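Local coordinates for amidohydrolase (Brucella melitensis biovar Abortus, PDB 4F0L), which probably acts as a metal-dependent deaminase of the amidohydrolase family, with an iron(III) ion bound in its metal site in this crystal, at residues 145-150 with 197-202; 171-176 with 246-251; 204-209 with 427-432. All coordinates share one frame; numbering follows the deposited sequence.

Contact 1 of 3, residues 145-150 with 197-202; sequences EMADRI and EGCRKT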
loop_
_atom_site.group_PDB
_atom_site.type_symbol
_atom_site.label_atom_id
_atom_site.label_comp_id
_atom_site.label_asym_id
_atom_site.label_seq_id
_atom_site.Cartn_x
_atom_site.Cartn_y
_atom_site.Cartn_z
ATOM N N GLU B 145 -12.541 -24.550 23.311
ATOM C CA GLU B 145 -12.808 -24.964 21.918
ATOM C C GLU B 145 -12.239 -24.008 20.843
ATOM O O GLU B 145 -11.518 -24.449 19.950
ATOM C CB GLU B 145 -14.306 -25.121 21.687
ATOM C CG GLU B 145 -14.681 -25.604 20.294
ATOM C CD GLU B 145 -14.154 -26.986 19.959
ATOM O OE1 GLU B 145 -14.114 -27.857 20.867
ATOM O OE2 GLU B 145 -13.758 -27.205 18.798
ATOM N N MET B 146 -12.564 -22.723 20.921
ATOM C CA MET B 146 -12.189 -21.795 19.853
ATOM C C MET B 146 -10.688 -21.551 19.824
ATOM O O MET B 146 -10.106 -21.448 18.740
ATOM C CB MET B 146 -12.953 -20.467 19.953
ATOM C CG MET B 146 -14.392 -20.570 19.461
ATOM S SD MET B 146 -14.453 -20.838 17.689
ATOM C CE MET B 146 -16.065 -20.194 17.253
ATOM N N ALA B 147 -10.055 -21.512 21.003
ATOM C CA ALA B 147 -8.578 -21.408 21.095
ATOM C C ALA B 147 -7.913 -22.669 20.551
ATOM O O ALA B 147 -6.850 -22.588 19.896
ATOM C CB ALA B 147 -8.098 -21.115 22.533
ATOM N N ASP B 148 -8.525 -23.830 20.800
ATOM C CA ASP B 148 -8.024 -25.086 20.248
ATOM C C ASP B 148 -8.040 -25.065 18.701
ATOM O O ASP B 148 -7.165 -25.646 18.043
ATOM C CB ASP B 148 -8.837 -26.286 20.731
ATOM C CG ASP B 148 -8.860 -26.441 22.259
ATOM O OD1 ASP B 148 -8.167 -25.728 23.022
ATOM O OD2 ASP B 148 -9.628 -27.312 22.699
ATOM N N ARG B 149 -9.071 -24.439 18.134
ATOM C CA ARG B 149 -9.150 -24.290 16.667
ATOM C C ARG B 149 -8.018 -23.425 16.101
ATOM O O ARG B 149 -7.447 -23.741 15.031
ATOM C CB ARG B 149 -10.494 -23.714 16.261
ATOM C CG ARG B 149 -11.671 -24.614 16.622
ATOM C CD ARG B 149 -11.614 -25.934 15.865
ATOM N NE ARG B 149 -12.793 -26.743 16.130
ATOM C CZ ARG B 149 -13.273 -27.692 15.321
ATOM N NH1 ARG B 149 -12.713 -27.976 14.143
ATOM N NH2 ARG B 149 -14.348 -28.366 15.689
ATOM N N ILE B 150 -7.689 -22.351 16.824
ATOM C CA ILE B 150 -6.564 -21.480 16.469
ATOM C C ILE B 150 -5.293 -22.292 16.460
ATOM O O ILE B 150 -4.546 -22.292 15.465
ATOM C CB ILE B 150 -6.425 -20.303 17.456
ATOM C CG1 ILE B 150 -7.607 -19.351 17.340
ATOM C CG2 ILE B 150 -5.108 -19.567 17.273
ATOM C CD1 ILE B 150 -7.927 -18.885 15.932
ATOM N N GLU B 197 -6.181 -22.390 31.379
ATOM C CA GLU B 197 -5.772 -23.749 31.660
ATOM C C GLU B 197 -6.077 -24.719 30.492
ATOM O O GLU B 197 -5.223 -25.521 30.130
ATOM C CB GLU B 197 -6.402 -24.230 32.998
ATOM C CG GLU B 197 -6.042 -25.645 33.413
ATOM C CD GLU B 197 -4.548 -25.865 33.570
ATOM O OE1 GLU B 197 -3.783 -24.911 33.794
ATOM O OE2 GLU B 197 -4.124 -27.025 33.459
ATOM N N GLY B 198 -7.265 -24.633 29.898
ATOM C CA GLY B 198 -7.577 -25.409 28.679
ATOM C C GLY B 198 -6.595 -25.121 27.550
ATOM O O GLY B 198 -6.097 -26.041 26.902
ATOM N N CYS B 199 -6.242 -23.849 27.368
ATOM C CA CYS B 199 -5.252 -23.483 26.352
ATOM C C CYS B 199 -3.873 -24.067 26.635
ATOM O O CYS B 199 -3.216 -24.587 25.736
ATOM C CB CYS B 199 -5.123 -21.963 26.233
ATOM S SG CYS B 199 -6.584 -21.125 25.636
ATOM N N ARG B 200 -3.439 -24.000 27.886
ATOM C CA ARG B 200 -2.139 -24.584 28.260
ATOM C C ARG B 200 -2.056 -26.082 27.899
ATOM O O ARG B 200 -1.063 -26.537 27.348
ATOM C CB ARG B 200 -1.842 -24.380 29.751
ATOM C CG ARG B 200 -0.423 -24.759 30.152
ATOM C CD ARG B 200 -0.282 -24.926 31.658
ATOM N NE ARG B 200 -1.223 -25.893 32.202
ATOM C CZ ARG B 200 -1.152 -27.223 32.028
ATOM N NH1 ARG B 200 -0.190 -27.789 31.296
ATOM N NH2 ARG B 200 -2.065 -28.016 32.596
ATOM N N LYS B 201 -3.086 -26.845 28.231
ATOM C CA LYS B 201 -3.101 -28.257 27.892
ATOM C C LYS B 201 -3.043 -28.458 26.396
ATOM O O LYS B 201 -2.275 -29.258 25.912
ATOM C CB LYS B 201 -4.344 -28.951 28.448
ATOM C CG LYS B 201 -4.309 -29.097 29.945
ATOM C CD LYS B 201 -5.667 -29.536 30.500
ATOM C CE LYS B 201 -5.609 -29.670 32.009
ATOM N NZ LYS B 201 -6.919 -29.432 32.667
ATOM N N THR B 202 -3.849 -27.720 25.657
ATOM C CA THR B 202 -3.827 -27.802 24.204
ATOM C C THR B 202 -2.462 -27.497 23.594
ATOM O O THR B 202 -2.066 -28.139 22.622
ATOM C CB THR B 202 -4.871 -26.848 23.623
ATOM O OG1 THR B 202 -6.166 -27.359 23.957
ATOM C CG2 THR B 202 -4.741 -26.726 22.140
#
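Helical segments 145-150 and 197-202 run in roughly the same direction, their axes 9.4 Å apart at closest approach and inclined by 30°, with A147 facing C199 and D148 facing T202. The pair illustrates how such helices can be joined by a small apolar contact and one polar link. On the inner side A147 CB lies 3.5 Å from C199 SG; consistent with the small side chains, A147 CA and C199 CA are 6.6 Å apart. Nearby, D148, next to A147, meets T202, a turn beyond C199: T202 OG1 donates to D148 OD1 at 2.7 Å. The hydroxyl reaches this oxygen from above the carboxylate, 67° out of its plane. T202 holds OG1 beside its backbone N (chi1 -68°), while T202 CG2 lies 3.7 Å from D148 OD1. S144 OG also bonds to OD1 and N142 ND2 to OD2, which should limit rotation of the carboxylate. These are successive outer helices of the TIM-barrel-type amidohydrolase fold, following strands 122-129 and 160-167 respectively. C199 rests on L163 and P165 of strand 160-167, A147 touches H129 of strand 122-129, and helix 103-119 packs against 145-150 through M146 and I150.

Contact 2 of 3, residues 171-176 with 246-251; sequences SGFGGA and VKEVED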
loop_
_atom_site.group_PDB
_atom_site.type_symbol
_atom_site.label_atom_id
_atom_site.label_comp_id
_atom_site.label_asym_id
_atom_site.label_seq_id
_atom_site.Cartn_x
_atom_site.Cartn_y
_atom_site.Cartn_z
ATOM N N SER B 171 -18.714 -3.153 28.859
ATOM C CA SER B 171 -18.940 -2.372 27.665
ATOM C C SER B 171 -18.533 -0.902 27.832
ATOM O O SER B 171 -18.768 -0.118 26.943
ATOM C CB SER B 171 -20.416 -2.439 27.277
ATOM O OG SER B 171 -21.199 -1.788 28.275
ATOM N N GLY B 172 -17.931 -0.531 28.956
ATOM C CA GLY B 172 -17.513 0.861 29.152
ATOM C C GLY B 172 -16.746 1.115 30.427
ATOM O O GLY B 172 -16.814 0.288 31.343
ATOM N N PHE B 173 -16.057 2.275 30.511
ATOM C CA PHE B 173 -15.292 2.670 31.713
ATOM C C PHE B 173 -16.161 2.552 32.958
ATOM O O PHE B 173 -17.379 2.765 32.899
ATOM C CB PHE B 173 -14.710 4.117 31.604
ATOM C CG PHE B 173 -13.533 4.216 30.685
ATOM C CD1 PHE B 173 -12.285 3.759 31.078
ATOM C CD2 PHE B 173 -13.688 4.699 29.408
ATOM C CE1 PHE B 173 -11.206 3.809 30.213
ATOM C CE2 PHE B 173 -12.616 4.762 28.542
ATOM C CZ PHE B 173 -11.374 4.310 28.940
ATOM N N GLY B 174 -15.539 2.192 34.077
ATOM C CA GLY B 174 -16.253 2.059 35.339
ATOM C C GLY B 174 -17.070 0.782 35.475
ATOM O O GLY B 174 -17.954 0.702 36.320
ATOM N N GLY B 175 -16.783 -0.224 34.664
ATOM C CA GLY B 175 -17.414 -1.524 34.849
ATOM C C GLY B 175 -18.850 -1.617 34.373
ATOM O O GLY B 175 -19.608 -2.417 34.910
ATOM N N ALA B 176 -19.213 -0.823 33.358
ATOM C CA ALA B 176 -20.525 -0.931 32.695
ATOM C C ALA B 176 -20.807 -2.375 32.253
ATOM O O ALA B 176 -19.920 -3.043 31.732
ATOM C CB ALA B 176 -20.585 0.004 31.482
ATOM N N VAL B 246 -9.601 8.709 19.455
ATOM C CA VAL B 246 -9.699 9.917 20.292
ATOM C C VAL B 246 -10.830 9.790 21.315
ATOM O O VAL B 246 -10.685 10.232 22.466
ATOM C CB VAL B 246 -9.880 11.193 19.431
ATOM C CG1 VAL B 246 -10.419 12.370 20.258
ATOM C CG2 VAL B 246 -8.554 11.538 18.757
ATOM N N LYS B 247 -11.937 9.153 20.931
ATOM C CA LYS B 247 -13.080 9.040 21.839
ATOM C C LYS B 247 -12.673 8.296 23.099
ATOM O O LYS B 247 -13.132 8.657 24.186
ATOM C CB LYS B 247 -14.296 8.373 21.169
ATOM N N GLU B 248 -11.793 7.294 22.984
ATOM C CA GLU B 248 -11.344 6.550 24.190
ATOM C C GLU B 248 -10.558 7.445 25.141
ATOM O O GLU B 248 -10.730 7.357 26.343
ATOM C CB GLU B 248 -10.495 5.287 23.841
ATOM C CG GLU B 248 -9.911 4.608 25.076
ATOM C CD GLU B 248 -8.962 3.448 24.781
ATOM O OE1 GLU B 248 -9.355 2.524 24.054
ATOM O OE2 GLU B 248 -7.842 3.435 25.315
ATOM N N VAL B 249 -9.693 8.279 24.593
ATOM C CA VAL B 249 -8.886 9.215 25.390
ATOM C C VAL B 249 -9.799 10.186 26.158
ATOM O O VAL B 249 -9.624 10.355 27.369
ATOM C CB VAL B 249 -7.906 9.993 24.499
ATOM C CG1 VAL B 249 -7.240 11.149 25.248
ATOM C CG2 VAL B 249 -6.873 9.050 23.893
ATOM N N GLU B 250 -10.785 10.752 25.456
ATOM C CA GLU B 250 -11.749 11.660 26.057
ATOM C C GLU B 250 -12.544 10.940 27.181
ATOM O O GLU B 250 -12.673 11.462 28.291
ATOM C CB GLU B 250 -12.754 12.204 24.990
ATOM C CG GLU B 250 -12.251 12.946 23.744
ATOM C CD GLU B 250 -11.447 14.204 24.027
ATOM O OE1 GLU B 250 -10.518 14.162 24.872
ATOM O OE2 GLU B 250 -11.744 15.238 23.373
ATOM N N ASP B 251 -13.060 9.745 26.893
ATOM C CA ASP B 251 -13.831 8.998 27.879
ATOM C C ASP B 251 -12.961 8.623 29.076
ATOM O O ASP B 251 -13.441 8.652 30.215
ATOM C CB ASP B 251 -14.453 7.736 27.259
ATOM C CG ASP B 251 -15.543 8.057 26.245
ATOM O OD1 ASP B 251 -16.058 9.187 26.253
ATOM O OD2 ASP B 251 -15.876 7.181 25.422
#
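The ring of F173 reaches out from its loop to lie against one side of helix 246-251, where it touches D251 and E248. Its nearest neighbour there is the D251 methylene, with F173 CE2 3.7 Å from D251 CB. The same side of the ring reaches back to E248, one turn earlier: F173 CE2 lies 3.9 Å from the backbone oxygen E248 O. With CG anti to its backbone N (chi1 174°), E248 also brings E248 CG to 4.1 Å from F173 CZ. These are van der Waals contacts, with no hydrogen bond between the segments. F173 crosses both acidic side chains at about a right angle, the ring standing 75° from the E248 carboxylate and 76° from that of D251. The carboxylates have other partners: D251 OD2 forms a salt bridge with R219, and E248 OE2 is bonded to the backbone N of A243. In the loop, a bond from S171 N to A176 O (3.1 Å) closes the turn that carries F173. The ring also meets W255, further along the helix. The loop links strand 160-167 to strand 176-177; it packs on helix 246-256, which follows strand 238-242, bearer of the iron ligand H241, and rests on P260 of helix 260-267.

Contact 3 of 3, residues 204-209 with 427-432; sequences EGFEGA and WVRGVK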
loop_
_atom_site.group_PDB
_atom_site.type_symbol
_atom_site.label_atom_id
_atom_site.label_comp_id
_atom_site.label_asym_id
_atom_site.label_seq_id
_atom_site.Cartn_x
_atom_site.Cartn_y
_atom_site.Cartn_z
ATOM N N GLU B 204 0.458 -28.018 24.853
ATOM C CA GLU B 204 1.486 -29.005 25.166
ATOM C C GLU B 204 1.885 -29.697 23.889
ATOM O O GLU B 204 1.043 -30.147 23.141
ATOM C CB GLU B 204 0.976 -30.041 26.180
ATOM C CG GLU B 204 1.050 -29.515 27.599
ATOM C CD GLU B 204 0.424 -30.443 28.620
ATOM O OE1 GLU B 204 -0.001 -31.559 28.259
ATOM O OE2 GLU B 204 0.374 -30.043 29.796
ATOM N N GLY B 205 3.170 -29.780 23.630
ATOM C CA GLY B 205 3.616 -30.343 22.366
ATOM C C GLY B 205 3.531 -29.406 21.167
ATOM O O GLY B 205 3.953 -29.775 20.080
ATOM N N PHE B 206 2.991 -28.206 21.328
ATOM C CA PHE B 206 3.066 -27.203 20.257
ATOM C C PHE B 206 4.445 -26.551 20.401
ATOM O O PHE B 206 4.612 -25.620 21.197
ATOM C CB PHE B 206 1.953 -26.153 20.379
ATOM C CG PHE B 206 1.772 -25.294 19.129
ATOM C CD1 PHE B 206 2.848 -24.650 18.537
ATOM C CD2 PHE B 206 0.532 -25.162 18.532
ATOM C CE1 PHE B 206 2.689 -23.872 17.398
ATOM C CE2 PHE B 206 0.350 -24.353 17.404
ATOM C CZ PHE B 206 1.429 -23.724 16.826
ATOM N N GLU B 207 5.438 -27.059 19.677
ATOM C CA GLU B 207 6.794 -26.514 19.801
ATOM C C GLU B 207 6.888 -24.994 19.607
ATOM O O GLU B 207 6.389 -24.456 18.611
ATOM C CB GLU B 207 7.724 -27.175 18.799
ATOM C CG GLU B 207 8.500 -28.360 19.320
ATOM C CD GLU B 207 9.884 -28.372 18.705
ATOM O OE1 GLU B 207 10.899 -28.357 19.449
ATOM O OE2 GLU B 207 9.954 -28.344 17.461
ATOM N N GLY B 208 7.568 -24.312 20.534
ATOM C CA GLY B 208 7.758 -22.859 20.460
ATOM C C GLY B 208 6.581 -21.971 20.860
ATOM O O GLY B 208 6.700 -20.731 20.848
ATOM N N ALA B 209 5.444 -22.581 21.199
ATOM C CA ALA B 209 4.242 -21.823 21.479
ATOM C C ALA B 209 4.479 -21.038 22.729
ATOM O O ALA B 209 5.184 -21.496 23.640
ATOM C CB ALA B 209 3.031 -22.721 21.657
ATOM N N TRP B 427 10.883 -20.395 6.182
ATOM C CA TRP B 427 11.060 -21.488 7.109
ATOM C C TRP B 427 10.570 -21.119 8.469
ATOM O O TRP B 427 10.846 -20.012 8.966
ATOM C CB TRP B 427 12.505 -21.795 7.263
ATOM C CG TRP B 427 13.248 -22.297 6.036
ATOM C CD1 TRP B 427 13.618 -23.587 5.741
ATOM C CD2 TRP B 427 13.752 -21.493 4.924
ATOM N NE1 TRP B 427 14.310 -23.650 4.558
ATOM C CE2 TRP B 427 14.426 -22.417 4.023
ATOM C CE3 TRP B 427 13.697 -20.143 4.593
ATOM C CZ2 TRP B 427 15.010 -21.987 2.837
ATOM C CZ3 TRP B 427 14.348 -19.716 3.444
ATOM C CH2 TRP B 427 14.972 -20.621 2.574
ATOM N N VAL B 428 9.891 -22.064 9.119
ATOM C CA VAL B 428 9.528 -21.956 10.536
ATOM C C VAL B 428 9.971 -23.246 11.254
ATOM O O VAL B 428 9.619 -24.356 10.836
ATOM C CB VAL B 428 8.013 -21.710 10.713
ATOM C CG1 VAL B 428 7.624 -21.787 12.190
ATOM C CG2 VAL B 428 7.617 -20.341 10.111
ATOM N N ARG B 429 10.755 -23.091 12.309
ATOM C CA ARG B 429 11.359 -24.215 13.027
ATOM C C ARG B 429 12.060 -25.120 12.047
ATOM O O ARG B 429 11.995 -26.344 12.154
ATOM C CB ARG B 429 10.355 -24.988 13.897
ATOM C CG ARG B 429 9.615 -24.100 14.904
ATOM C CD ARG B 429 8.814 -24.907 15.925
ATOM N NE ARG B 429 7.821 -25.740 15.286
ATOM C CZ ARG B 429 6.653 -25.300 14.826
ATOM N NH1 ARG B 429 6.293 -24.011 14.963
ATOM N NH2 ARG B 429 5.814 -26.151 14.223
ATOM N N GLY B 430 12.781 -24.500 11.103
ATOM C CA GLY B 430 13.540 -25.232 10.143
ATOM C C GLY B 430 12.723 -25.914 9.052
ATOM O O GLY B 430 13.316 -26.534 8.176
ATOM N N VAL B 431 11.401 -25.790 9.056
ATOM C CA VAL B 431 10.566 -26.462 8.017
ATOM C C VAL B 431 10.181 -25.450 6.955
ATOM O O VAL B 431 9.619 -24.405 7.269
ATOM C CB VAL B 431 9.276 -27.085 8.615
ATOM C CG1 VAL B 431 8.405 -27.708 7.499
ATOM C CG2 VAL B 431 9.635 -28.109 9.697
ATOM N N LYS B 432 10.481 -25.748 5.688
ATOM C CA LYS B 432 10.153 -24.808 4.601
ATOM C C LYS B 432 8.672 -24.829 4.325
ATOM O O LYS B 432 8.183 -25.765 3.724
ATOM C CB LYS B 432 10.925 -25.130 3.306
ATOM C CG LYS B 432 10.774 -24.011 2.279
ATOM C CD LYS B 432 11.391 -24.342 0.937
ATOM C CE LYS B 432 12.885 -24.215 0.953
ATOM N NZ LYS B 432 13.474 -24.449 -0.396
#
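A tight two-residue beta hairpin presents R429 to a neighbouring turn with E207 at one corner. The hairpin joins strands 422-428 and 431-435 through a type I' turn from V428 to V431, closed by the reciprocal bonds V431 N to V428 O and V428 N to V431 O, at 2.9 and 3.0 Å. R429 and G430 fill its two corner positions, both with positive phi as this turn requires. Facing it, residues 206-209 form a type II turn in the loop between helix 189-203 and strand 210-215, with E207 and G208 at the corners. The example shows how an arginine can lie against a turn without a hydrogen bond to it. From CA the R429 chain heads for the loop, and a bend at chi3 (-60°) swings the guanidinium across the backbone of E207. E207 O lies over one face of the guanidinium, 3.7 Å from R429 NH1, and 3.6 Å from R429 CD. The E207 side chain crosses that of R429 at a slant, E207 CB lying 3.8 Å from R429 NE. F206 lies obliquely to the guanidinium, and its ring also rests on A154 and T155 of helix 145-157. Neighbours hold both backbones: R429 N is bonded to D394, and G208 O to R124. The opposite charges of E207 and R429 may attract weakly, although solvent at this surface would screen them. The E207 carboxylate and R429 guanidinium planes stand 78° apart, and E207 OE2 remains 4.0 Å from R429 NE, beyond salt-bridge distance.

Contacts 1 and 3 follow one another along the chain, their centres 17 Å apart: segment 197-202 runs towards the end of helix 189-203, and the loop 204-209 takes over just beyond it. A salt bridge between R200 and E204 spans that junction. Contact 2 is remote from both, its centre 30 Å from that of contact 1 and 39 Å from that of contact 3, which lies on the other side of the chain's centre. Of the three, contact 2 is the one related to the metal site formed by H65, H67, H241 and D329. The side chain of E248 is about 6 Å from that of H241. It is about 11 Å from the bound iron(III) ion. Contacts 1 and 3 lie away from this site.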